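Quinoline 2-oxidoreductase large subunit (Pseudomonas putida, PDB 1T3Q) probably catalyses hydroxylation of quinoline at carbon 2, as the molybdenum-bearing subunit that holds the metal with a pterin cytosine dinucleotide. Local coordinates at residues C666-N671 against E728-L733; V246-V251 against S502-G507. All blocks are in the same frame, centred on the assembly; numbering follows the deposited sequence.

Contact 1. Residues C666-N671 against E728-L733; sequences CGTMIN and ETPSPL. With MCN (pterin cytosine dinucleotide), chain N.
Gly667, Thr668 and Met669 pack against Glu728, Thr729 and Pro730 in a loop-to-loop contact, just past the C-terminal ends of two strands, 655-665 and 722-726, that run parallel as neighbours in a four-stranded sheet. Glu728 makes the one direct hydrogen bond between the loops. Its CG sits beside its own backbone N (chi1 -66°), which brings it to 3.1 Å from Gly667 O, and the extended chain beyond carries Glu728 OE2 on to Met669 N at 2.9 Å. That bond is nearly straight, 168° at the hydrogen, and comes in almost along the C-O axis of the carboxylate. A water donates to the same OE2 and to Met669 O. Next to this, Gly667 CA makes a CH...O contact of 3.3 Å with Thr729 O, where any side chain would be tight, and its positive phi also suits glycine.

This loop of the molybdopterin cofactor-binding domain reads the cytosine with main-chain atoms, along the base's N4, N3 and O2. Thr668 O accepts from N4 of the cofactor (2.9 Å), while Ile670 N gives N3 of the base a straight bond of 3.1 Å and Asn671 N donates to O2. CD1 of Ile670 comes over the face of the base at its N3-C2 border, CG1 lies beside N3, nearer the ring plane, and CB is 3.2 Å from O2; an alanine here would probably open a gap over this face, towards helix 510-522, leaving the base its main-chain bonds but less packing. Asn671 then caps helix 672-692, its OD1 taking Ile674 N.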
ATOM      1  N   CYS B 666      24.873  20.797 -21.393  1.00 19.58           N
ATOM      2  CA  CYS B 666      24.618  19.436 -20.935  1.00 19.20           C
ATOM      3  C   CYS B 666      24.136  18.649 -22.141  1.00 18.20           C
ATOM      4  O   CYS B 666      23.249  17.800 -22.042  1.00 17.77           O
ATOM      5  CB  CYS B 666      23.553  19.423 -19.829  1.00 19.14           C
ATOM      6  SG  CYS B 666      21.970  20.204 -20.261  1.00 21.23           S
ATOM      7  N   GLY B 667      24.735  18.936 -23.293  1.00 17.91           N
ATOM      8  CA  GLY B 667      24.329  18.258 -24.503  1.00 17.72           C
ATOM      9  C   GLY B 667      22.877  18.608 -24.759  1.00 19.16           C
ATOM     10  O   GLY B 667      22.460  19.741 -24.519  1.00 20.78           O
ATOM     11  N   THR B 668      22.107  17.640 -25.230  1.00 17.80           N
ATOM     12  CA  THR B 668      20.695  17.856 -25.514  1.00 19.30           C
ATOM     13  C   THR B 668      19.890  17.973 -24.221  1.00 19.65           C
ATOM     14  O   THR B 668      19.902  17.062 -23.400  1.00 17.35           O
ATOM     15  CB  THR B 668      20.116  16.685 -26.339  1.00 18.42           C
ATOM     16  OG1 THR B 668      20.779  16.624 -27.607  1.00 18.92           O
ATOM     17  CG2 THR B 668      18.615  16.864 -26.559  1.00 20.25           C
ATOM     18  N   MET B 669      19.203  19.097 -24.039  1.00 19.05           N
ATOM     19  CA  MET B 669      18.369  19.288 -22.852  1.00 18.74           C
ATOM     20  C   MET B 669      17.038  18.581 -23.071  1.00 18.60           C
ATOM     21  O   MET B 669      16.403  18.756 -24.112  1.00 18.38           O
ATOM     22  CB  MET B 669      18.084  20.770 -22.607  1.00 18.82           C
ATOM     23  CG  MET B 669      19.279  21.620 -22.237  1.00 21.29           C
ATOM     24  SD  MET B 669      18.751  23.306 -21.857  1.00 23.74           S
ATOM     25  CE  MET B 669      18.591  23.987 -23.498  1.00 20.00           C
ATOM     26  N   ILE B 670      16.609  17.789 -22.094  1.00 18.18           N
ATOM     27  CA  ILE B 670      15.332  17.092 -22.201  1.00 17.93           C
ATOM     28  C   ILE B 670      14.215  18.099 -21.937  1.00 18.89           C
ATOM     29  O   ILE B 670      13.239  18.179 -22.682  1.00 17.72           O
ATOM     30  CB  ILE B 670      15.211  15.970 -21.151  1.00 18.41           C
ATOM     31  CG1 ILE B 670      16.343  14.955 -21.329  1.00 15.54           C
ATOM     32  CG2 ILE B 670      13.853  15.278 -21.270  1.00 15.78           C
ATOM     33  CD1 ILE B 670      16.418  13.951 -20.186  1.00 17.39           C
ATOM     34  N   ASN B 671      14.390  18.880 -20.876  1.00 17.62           N
ATOM     35  CA  ASN B 671      13.404  19.863 -20.455  1.00 18.18           C
ATOM     36  C   ASN B 671      14.152  21.112 -19.995  1.00 18.89           C
ATOM     37  O   ASN B 671      14.602  21.193 -18.851  1.00 18.73           O
ATOM     38  CB  ASN B 671      12.577  19.264 -19.307  1.00 17.66           C
ATOM     39  CG  ASN B 671      11.345  20.077 -18.981  1.00 16.51           C
ATOM     40  OD1 ASN B 671      11.441  21.256 -18.656  1.00 16.09           O
ATOM     41  ND2 ASN B 671      10.174  19.442 -19.060  1.00 16.38           N
ATOM     42  N   GLU B 728      24.653  23.489 -26.745  1.00 23.43           N
ATOM     43  CA  GLU B 728      24.401  22.051 -26.803  1.00 24.22           C
ATOM     44  C   GLU B 728      25.385  21.294 -27.681  1.00 24.74           C
ATOM     45  O   GLU B 728      25.465  21.513 -28.892  1.00 25.66           O
ATOM     46  CB  GLU B 728      22.971  21.764 -27.286  1.00 26.11           C
ATOM     47  CG  GLU B 728      21.883  22.227 -26.315  1.00 29.77           C
ATOM     48  CD  GLU B 728      20.486  21.808 -26.741  1.00 32.86           C
ATOM     49  OE1 GLU B 728      20.124  22.037 -27.912  1.00 37.26           O
ATOM     50  OE2 GLU B 728      19.740  21.257 -25.905  1.00 31.57           O
ATOM     51  N   THR B 729      26.148  20.409 -27.049  1.00 23.16           N
ATOM     52  CA  THR B 729      27.107  19.569 -27.751  1.00 21.68           C
ATOM     53  C   THR B 729      26.660  18.158 -27.392  1.00 20.98           C
ATOM     54  O   THR B 729      27.012  17.628 -26.335  1.00 20.88           O
ATOM     55  CB  THR B 729      28.544  19.807 -27.263  1.00 22.46           C
ATOM     56  OG1 THR B 729      28.852  21.203 -27.359  1.00 21.53           O
ATOM     57  CG2 THR B 729      29.533  19.022 -28.128  1.00 21.53           C
ATOM     58  N   PRO B 730      25.853  17.539 -28.267  1.00 20.64           N
ATOM     59  CA  PRO B 730      25.322  16.191 -28.067  1.00 20.08           C
ATOM     60  C   PRO B 730      26.372  15.119 -27.838  1.00 20.37           C
ATOM     61  O   PRO B 730      27.419  15.099 -28.491  1.00 17.80           O
ATOM     62  CB  PRO B 730      24.525  15.929 -29.349  1.00 22.26           C
ATOM     63  CG  PRO B 730      24.167  17.296 -29.830  1.00 23.11           C
ATOM     64  CD  PRO B 730      25.427  18.076 -29.572  1.00 21.36           C
ATOM     65  N   SER B 731      26.086  14.234 -26.892  1.00 19.18           N
ATOM     66  CA  SER B 731      26.976  13.122 -26.614  1.00 18.82           C
ATOM     67  C   SER B 731      26.590  12.007 -27.571  1.00 19.30           C
ATOM     68  O   SER B 731      25.411  11.699 -27.732  1.00 21.05           O
ATOM     69  CB  SER B 731      26.797  12.617 -25.187  1.00 19.33           C
ATOM     70  OG  SER B 731      27.302  11.297 -25.081  1.00 18.87           O
ATOM     71  N   PRO B 732      27.577  11.402 -28.243  1.00 19.32           N
ATOM     72  CA  PRO B 732      27.264  10.316 -29.173  1.00 20.06           C
ATOM     73  C   PRO B 732      27.105   8.994 -28.425  1.00 19.75           C
ATOM     74  O   PRO B 732      26.805   7.963 -29.022  1.00 21.46           O
ATOM     75  CB  PRO B 732      28.471  10.311 -30.107  1.00 19.18           C
ATOM     76  CG  PRO B 732      29.591  10.706 -29.193  1.00 19.96           C
ATOM     77  CD  PRO B 732      28.978  11.836 -28.380  1.00 19.82           C
ATOM     78  N   LEU B 733      27.282   9.045 -27.109  1.00 19.15           N
ATOM     79  CA  LEU B 733      27.203   7.854 -26.267  1.00 18.97           C
ATOM     80  C   LEU B 733      25.897   7.701 -25.492  1.00 18.50           C
ATOM     81  O   LEU B 733      25.724   6.736 -24.750  1.00 17.64           O
ATOM     82  CB  LEU B 733      28.360   7.870 -25.273  1.00 19.08           C
ATOM     83  CG  LEU B 733      29.721   8.251 -25.860  1.00 19.02           C
ATOM     84  CD1 LEU B 733      30.769   8.181 -24.766  1.00 20.69           C
ATOM     85  CD2 LEU B 733      30.076   7.303 -27.005  1.00 21.59           C
TER
HETATM   86  N1  MCN N4921      17.919  17.153 -17.256  1.00 16.26           N
HETATM   87  C2  MCN N4921      17.358  17.455 -18.540  1.00 17.71           C
HETATM   88  N3  MCN N4921      18.279  17.366 -19.573  1.00 16.25           N
HETATM   89  C4  MCN N4921      19.625  17.033 -19.461  1.00 15.67           C
HETATM   90  C5  MCN N4921      20.146  16.745 -18.119  1.00 15.91           C
HETATM   91  C6  MCN N4921      19.302  16.801 -17.035  1.00 17.25           C
HETATM   92  O2  MCN N4921      16.197  17.779 -18.655  1.00 17.61           O
HETATM   93  N4  MCN N4921      20.408  16.972 -20.516  1.00 13.95           N
HETATM   94  C1' MCN N4921      16.895  17.203 -16.061  1.00 15.96           C
HETATM   95  C2D MCN N4921      16.356  15.748 -15.685  1.00 19.06           C
HETATM   96  O2' MCN N4921      14.957  15.833 -15.234  1.00 20.10           O
HETATM   97  C3' MCN N4921      17.336  15.277 -14.631  1.00 20.24           C
HETATM   98  C4D MCN N4921      17.667  16.517 -13.834  1.00 18.65           C
HETATM   99  O4D MCN N4921      17.473  17.662 -14.806  1.00 17.65           O
HETATM  100  O3' MCN N4921      16.707  14.245 -13.794  1.00 22.30           O
HETATM  101  C5' MCN N4921      19.033  16.495 -13.091  1.00 17.83           C
HETATM  102  O5' MCN N4921      19.985  16.140 -14.064  1.00 23.29           O
HETATM  103  PA  MCN N4921      20.983  14.923 -13.948  1.00 20.98           P
HETATM  104  O1A MCN N4921      20.525  13.915 -14.957  1.00 21.80           O
HETATM  105  O2A MCN N4921      22.359  15.562 -14.030  1.00 24.80           O
HETATM  106  O3A MCN N4921      21.050  14.248 -12.469  1.00 23.69           O
HETATM  107  PB  MCN N4921      20.034  13.271 -11.711  1.00 25.09           P
HETATM  108  O1B MCN N4921      20.766  11.993 -11.460  1.00 25.15           O
HETATM  109  O2B MCN N4921      18.718  13.187 -12.427  1.00 25.71           O
HETATM  110  O3B MCN N4921      19.751  14.033 -10.327  1.00 25.61           O
HETATM  111  C10 MCN N4921      20.654  13.937  -9.254  1.00 24.40           C
HETATM  112  C9' MCN N4921      21.364  15.251  -9.203  1.00 23.70           C
HETATM  113  C8' MCN N4921      22.287  15.150  -7.965  1.00 24.73           C
HETATM  114  S8' MCN N4921      23.543  13.882  -8.052  1.00 26.68           S
HETATM  115  C7' MCN N4921      22.240  15.929  -6.883  1.00 24.68           C
HETATM  116  S7' MCN N4921      23.304  15.784  -5.455  1.00 23.51           S
HETATM  117  C6' MCN N4921      21.115  17.017  -6.815  1.00 19.96           C
HETATM  118  C7  MCN N4921      20.694  17.439  -8.197  1.00 21.70           C
HETATM  119  O9' MCN N4921      20.329  16.320  -8.987  1.00 25.06           O
HETATM  120  N5' MCN N4921      20.055  16.442  -5.887  1.00 19.96           N
HETATM  121  C4A MCN N4921      18.834  17.200  -6.085  1.00 19.82           C
HETATM  122  N8' MCN N4921      19.511  18.362  -8.125  1.00 21.01           N
HETATM  123  C4B MCN N4921      18.555  18.145  -7.090  1.00 21.18           C
HETATM  124  N1' MCN N4921      17.343  18.862  -7.247  1.00 20.95           N
HETATM  125  C2' MCN N4921      16.394  18.585  -6.323  1.00 21.14           C
HETATM  126  N2' MCN N4921      15.224  19.253  -6.421  1.00 21.33           N
HETATM  127  N3' MCN N4921      16.563  17.652  -5.319  1.00 20.91           N
HETATM  128  C4' MCN N4921      17.761  16.873  -5.105  1.00 21.48           C
HETATM  129  O4' MCN N4921      17.829  16.075  -4.202  1.00 19.82           O
HETATM  130  O   HOH W   1      17.107  20.352 -26.213  1.00 25.93           O

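Contact 2. Residues V246-V251 against S502-G507; sequences VRVPDV and SLASSG. With MCN (pterin cytosine dinucleotide), chain N.
Val248 and Val251 both point their side chains at the loop of Ala504, Ser505 and Ser506, in a buried contact that joins the run leaving strand 244-247 to the loop between strand 497-501 and helix 510-522. No direct hydrogen bond spans the two; shape and one water do the work. Val251 makes the closer fit. With CG1 anti to the backbone N (chi1 177°), this methyl meets Ser506 CB at 3.7 Å, while CG2, beside the backbone N, stands 3.8 Å from Ser505 O. The branched CB itself is 3.7 Å from that same oxygen, and the valine's two branches lie to one side of the Ser505-Ser506 peptide, CG1 towards Ser506 CB and CG2 by the Ser505 carbonyl. Val248 has nearly the same rotation, yet its approach is lighter, CG1 lying 4.4 Å from Ala504 CB; Pro226 at the start of helix 226-237 touches both and closes this end of the seam. Alongside, a water donates to Pro249 O at 2.6 Å and to Ser505 O, linking two carbonyls that could not bond to each other.

Ser506 faces both the valine and the cofactor. Its chi1 of 51° tucks OG between the backbone N and the carbonyl carbon and turns it to the pterin, 2.6 Å from O4', a hydrogen bond in which either oxygen could donate; CB, fixed by the backbone, meets the valine. Ser506 O is a weak, longer partner of the same O4', at 3.5 Å. Gly507 follows with phi 114°, and a side chain there would run into the pterin amino nitrogen N2'. Ser506 and Gly507 line the pterin end of the cofactor pocket in this molybdopterin-binding domain, with the dioxosulfidomolybdenum group about 7 Å from the Ser506 side chain.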
ATOM      1  N   VAL B 246      12.188  -2.556  -1.204  1.00 15.34           N
ATOM      2  CA  VAL B 246      12.428  -1.203  -0.737  1.00 15.36           C
ATOM      3  C   VAL B 246      11.504  -0.307  -1.555  1.00 15.86           C
ATOM      4  O   VAL B 246      11.411  -0.457  -2.768  1.00 16.13           O
ATOM      5  CB  VAL B 246      13.890  -0.787  -0.952  1.00 16.18           C
ATOM      6  CG1 VAL B 246      14.046   0.716  -0.754  1.00 15.47           C
ATOM      7  CG2 VAL B 246      14.789  -1.546   0.038  1.00 17.45           C
ATOM      8  N   ARG B 247      10.805   0.598  -0.880  1.00 16.09           N
ATOM      9  CA  ARG B 247       9.893   1.520  -1.556  1.00 14.40           C
ATOM     10  C   ARG B 247      10.351   2.939  -1.288  1.00 14.69           C
ATOM     11  O   ARG B 247      10.816   3.252  -0.197  1.00 14.42           O
ATOM     12  CB  ARG B 247       8.462   1.334  -1.049  1.00 15.10           C
ATOM     13  CG  ARG B 247       7.842   0.012  -1.472  1.00 17.91           C
ATOM     14  CD  ARG B 247       6.413  -0.149  -0.978  1.00 20.92           C
ATOM     15  NE  ARG B 247       5.924  -1.488  -1.296  1.00 23.90           N
ATOM     16  CZ  ARG B 247       4.783  -2.006  -0.853  1.00 25.57           C
ATOM     17  NH1 ARG B 247       4.440  -3.238  -1.203  1.00 26.65           N
ATOM     18  NH2 ARG B 247       3.988  -1.297  -0.063  1.00 25.98           N
ATOM     19  N   VAL B 248      10.227   3.801  -2.291  1.00 14.68           N
ATOM     20  CA  VAL B 248      10.640   5.185  -2.136  1.00 14.94           C
ATOM     21  C   VAL B 248       9.447   6.095  -2.377  1.00 17.10           C
ATOM     22  O   VAL B 248       8.879   6.103  -3.465  1.00 15.65           O
ATOM     23  CB  VAL B 248      11.743   5.563  -3.146  1.00 14.47           C
ATOM     24  CG1 VAL B 248      12.288   6.959  -2.832  1.00 13.92           C
ATOM     25  CG2 VAL B 248      12.870   4.524  -3.098  1.00 17.69           C
ATOM     26  N   PRO B 249       9.035   6.850  -1.353  1.00 17.62           N
ATOM     27  CA  PRO B 249       7.894   7.754  -1.534  1.00 17.91           C
ATOM     28  C   PRO B 249       8.440   9.026  -2.167  1.00 16.27           C
ATOM     29  O   PRO B 249       9.557   9.029  -2.674  1.00 14.97           O
ATOM     30  CB  PRO B 249       7.406   7.969  -0.107  1.00 18.67           C
ATOM     31  CG  PRO B 249       8.684   7.949   0.687  1.00 20.64           C
ATOM     32  CD  PRO B 249       9.474   6.805   0.054  1.00 18.26           C
ATOM     33  N   ASP B 250       7.655  10.098  -2.176  1.00 15.95           N
ATOM     34  CA  ASP B 250       8.168  11.353  -2.703  1.00 15.28           C
ATOM     35  C   ASP B 250       9.238  11.747  -1.691  1.00 13.70           C
ATOM     36  O   ASP B 250       9.061  11.532  -0.491  1.00 15.95           O
ATOM     37  CB  ASP B 250       7.068  12.420  -2.749  1.00 15.90           C
ATOM     38  CG  ASP B 250       6.038  12.148  -3.835  1.00 17.25           C
ATOM     39  OD1 ASP B 250       6.455  11.780  -4.951  1.00 17.33           O
ATOM     40  OD2 ASP B 250       4.821  12.315  -3.583  1.00 17.80           O
ATOM     41  N   VAL B 251      10.350  12.293  -2.165  1.00 13.17           N
ATOM     42  CA  VAL B 251      11.450  12.701  -1.287  1.00 13.29           C
ATOM     43  C   VAL B 251      11.661  14.211  -1.316  1.00 14.97           C
ATOM     44  O   VAL B 251      11.801  14.806  -2.391  1.00 15.73           O
ATOM     45  CB  VAL B 251      12.767  11.980  -1.698  1.00 12.91           C
ATOM     46  CG1 VAL B 251      13.919  12.456  -0.842  1.00 12.20           C
ATOM     47  CG2 VAL B 251      12.592  10.479  -1.551  1.00 13.94           C
ATOM     48  N   SER B 502      14.703   2.220 -11.997  1.00 21.80           N
ATOM     49  CA  SER B 502      15.385   1.984 -10.741  1.00 22.70           C
ATOM     50  C   SER B 502      15.854   3.335 -10.199  1.00 22.97           C
ATOM     51  O   SER B 502      16.353   3.438  -9.077  1.00 22.58           O
ATOM     52  CB  SER B 502      16.575   1.063 -11.001  1.00 26.19           C
ATOM     53  OG  SER B 502      17.186   1.397 -12.245  1.00 26.54           O
ATOM     54  N   LEU B 503      15.695   4.367 -11.019  1.00 20.10           N
ATOM     55  CA  LEU B 503      16.065   5.728 -10.641  1.00 21.64           C
ATOM     56  C   LEU B 503      15.060   6.231  -9.601  1.00 22.18           C
ATOM     57  O   LEU B 503      13.856   6.016  -9.741  1.00 23.20           O
ATOM     58  CB  LEU B 503      16.022   6.638 -11.876  1.00 20.15           C
ATOM     59  CG  LEU B 503      17.298   6.990 -12.653  1.00 24.96           C
ATOM     60  CD1 LEU B 503      18.368   5.945 -12.462  1.00 23.77           C
ATOM     61  CD2 LEU B 503      16.951   7.158 -14.126  1.00 21.43           C
ATOM     62  N   ALA B 504      15.554   6.891  -8.560  1.00 20.97           N
ATOM     63  CA  ALA B 504      14.685   7.429  -7.520  1.00 22.48           C
ATOM     64  C   ALA B 504      14.801   8.946  -7.561  1.00 21.74           C
ATOM     65  O   ALA B 504      15.898   9.493  -7.626  1.00 23.73           O
ATOM     66  CB  ALA B 504      15.102   6.899  -6.155  1.00 21.81           C
ATOM     67  N   SER B 505      13.662   9.625  -7.526  1.00 21.63           N
ATOM     68  CA  SER B 505      13.641  11.084  -7.591  1.00 20.94           C
ATOM     69  C   SER B 505      13.555  11.760  -6.229  1.00 19.22           C
ATOM     70  O   SER B 505      12.935  11.241  -5.306  1.00 19.16           O
ATOM     71  CB  SER B 505      12.451  11.541  -8.449  1.00 21.81           C
ATOM     72  OG  SER B 505      12.391  12.953  -8.545  1.00 25.72           O
ATOM     73  N   SER B 506      14.201  12.915  -6.109  1.00 18.38           N
ATOM     74  CA  SER B 506      14.153  13.698  -4.883  1.00 18.49           C
ATOM     75  C   SER B 506      13.888  15.150  -5.278  1.00 17.61           C
ATOM     76  O   SER B 506      14.370  16.087  -4.639  1.00 16.06           O
ATOM     77  CB  SER B 506      15.458  13.568  -4.074  1.00 18.12           C
ATOM     78  OG  SER B 506      16.610  13.823  -4.855  1.00 19.65           O
ATOM     79  N   GLY B 507      13.119  15.310  -6.356  1.00 17.78           N
ATOM     80  CA  GLY B 507      12.757  16.630  -6.840  1.00 17.28           C
ATOM     81  C   GLY B 507      13.311  17.041  -8.195  1.00 19.28           C
ATOM     82  O   GLY B 507      12.923  18.092  -8.712  1.00 17.82           O
TER
HETATM   83  N1  MCN N4921      17.919  17.153 -17.256  1.00 16.26           N
HETATM   84  C2  MCN N4921      17.358  17.455 -18.540  1.00 17.71           C
HETATM   85  N3  MCN N4921      18.279  17.366 -19.573  1.00 16.25           N
HETATM   86  C4  MCN N4921      19.625  17.033 -19.461  1.00 15.67           C
HETATM   87  C5  MCN N4921      20.146  16.745 -18.119  1.00 15.91           C
HETATM   88  C6  MCN N4921      19.302  16.801 -17.035  1.00 17.25           C
HETATM   89  O2  MCN N4921      16.197  17.779 -18.655  1.00 17.61           O
HETATM   90  N4  MCN N4921      20.408  16.972 -20.516  1.00 13.95           N
HETATM   91  C1' MCN N4921      16.895  17.203 -16.061  1.00 15.96           C
HETATM   92  C2D MCN N4921      16.356  15.748 -15.685  1.00 19.06           C
HETATM   93  O2' MCN N4921      14.957  15.833 -15.234  1.00 20.10           O
HETATM   94  C3' MCN N4921      17.336  15.277 -14.631  1.00 20.24           C
HETATM   95  C4D MCN N4921      17.667  16.517 -13.834  1.00 18.65           C
HETATM   96  O4D MCN N4921      17.473  17.662 -14.806  1.00 17.65           O
HETATM   97  O3' MCN N4921      16.707  14.245 -13.794  1.00 22.30           O
HETATM   98  C5' MCN N4921      19.033  16.495 -13.091  1.00 17.83           C
HETATM   99  O5' MCN N4921      19.985  16.140 -14.064  1.00 23.29           O
HETATM  100  PA  MCN N4921      20.983  14.923 -13.948  1.00 20.98           P
HETATM  101  O1A MCN N4921      20.525  13.915 -14.957  1.00 21.80           O
HETATM  102  O2A MCN N4921      22.359  15.562 -14.030  1.00 24.80           O
HETATM  103  O3A MCN N4921      21.050  14.248 -12.469  1.00 23.69           O
HETATM  104  PB  MCN N4921      20.034  13.271 -11.711  1.00 25.09           P
HETATM  105  O1B MCN N4921      20.766  11.993 -11.460  1.00 25.15           O
HETATM  106  O2B MCN N4921      18.718  13.187 -12.427  1.00 25.71           O
HETATM  107  O3B MCN N4921      19.751  14.033 -10.327  1.00 25.61           O
HETATM  108  C10 MCN N4921      20.654  13.937  -9.254  1.00 24.40           C
HETATM  109  C9' MCN N4921      21.364  15.251  -9.203  1.00 23.70           C
HETATM  110  C8' MCN N4921      22.287  15.150  -7.965  1.00 24.73           C
HETATM  111  S8' MCN N4921      23.543  13.882  -8.052  1.00 26.68           S
HETATM  112  C7' MCN N4921      22.240  15.929  -6.883  1.00 24.68           C
HETATM  113  S7' MCN N4921      23.304  15.784  -5.455  1.00 23.51           S
HETATM  114  C6' MCN N4921      21.115  17.017  -6.815  1.00 19.96           C
HETATM  115  C7  MCN N4921      20.694  17.439  -8.197  1.00 21.70           C
HETATM  116  O9' MCN N4921      20.329  16.320  -8.987  1.00 25.06           O
HETATM  117  N5' MCN N4921      20.055  16.442  -5.887  1.00 19.96           N
HETATM  118  C4A MCN N4921      18.834  17.200  -6.085  1.00 19.82           C
HETATM  119  N8' MCN N4921      19.511  18.362  -8.125  1.00 21.01           N
HETATM  120  C4B MCN N4921      18.555  18.145  -7.090  1.00 21.18           C
HETATM  121  N1' MCN N4921      17.343  18.862  -7.247  1.00 20.95           N
HETATM  122  C2' MCN N4921      16.394  18.585  -6.323  1.00 21.14           C
HETATM  123  N2' MCN N4921      15.224  19.253  -6.421  1.00 21.33           N
HETATM  124  N3' MCN N4921      16.563  17.652  -5.319  1.00 20.91           N
HETATM  125  C4' MCN N4921      17.761  16.873  -5.105  1.00 21.48           C
HETATM  126  O4' MCN N4921      17.829  16.075  -4.202  1.00 19.82           O
HETATM  127  O   HOH W   2      10.425   9.648  -5.058  1.00 33.86           O

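Contacts 1 and 2 serve opposite ends of one cofactor: 666-671 takes its cytosine, 502-507 its pterin. Their centres stand 25 Å apart and their nearest atoms about 9 Å, so they do not touch, and the dinucleotide spans the interval. Helix 510-522 provides a protein link as well. It follows the loop of contact 2, gives His510 and Thr513 to the cofactor, and packs through Thr513, Gln516 and Ile517 on Ile670 of contact 1. Gly507 lies about 7 Å from an Fe2S2 cluster and the Ser506 side chain about as far from the dioxosulfidomolybdenum group, which puts contact 2 close to both redox centres, while contact 1 secures the remote nucleotide.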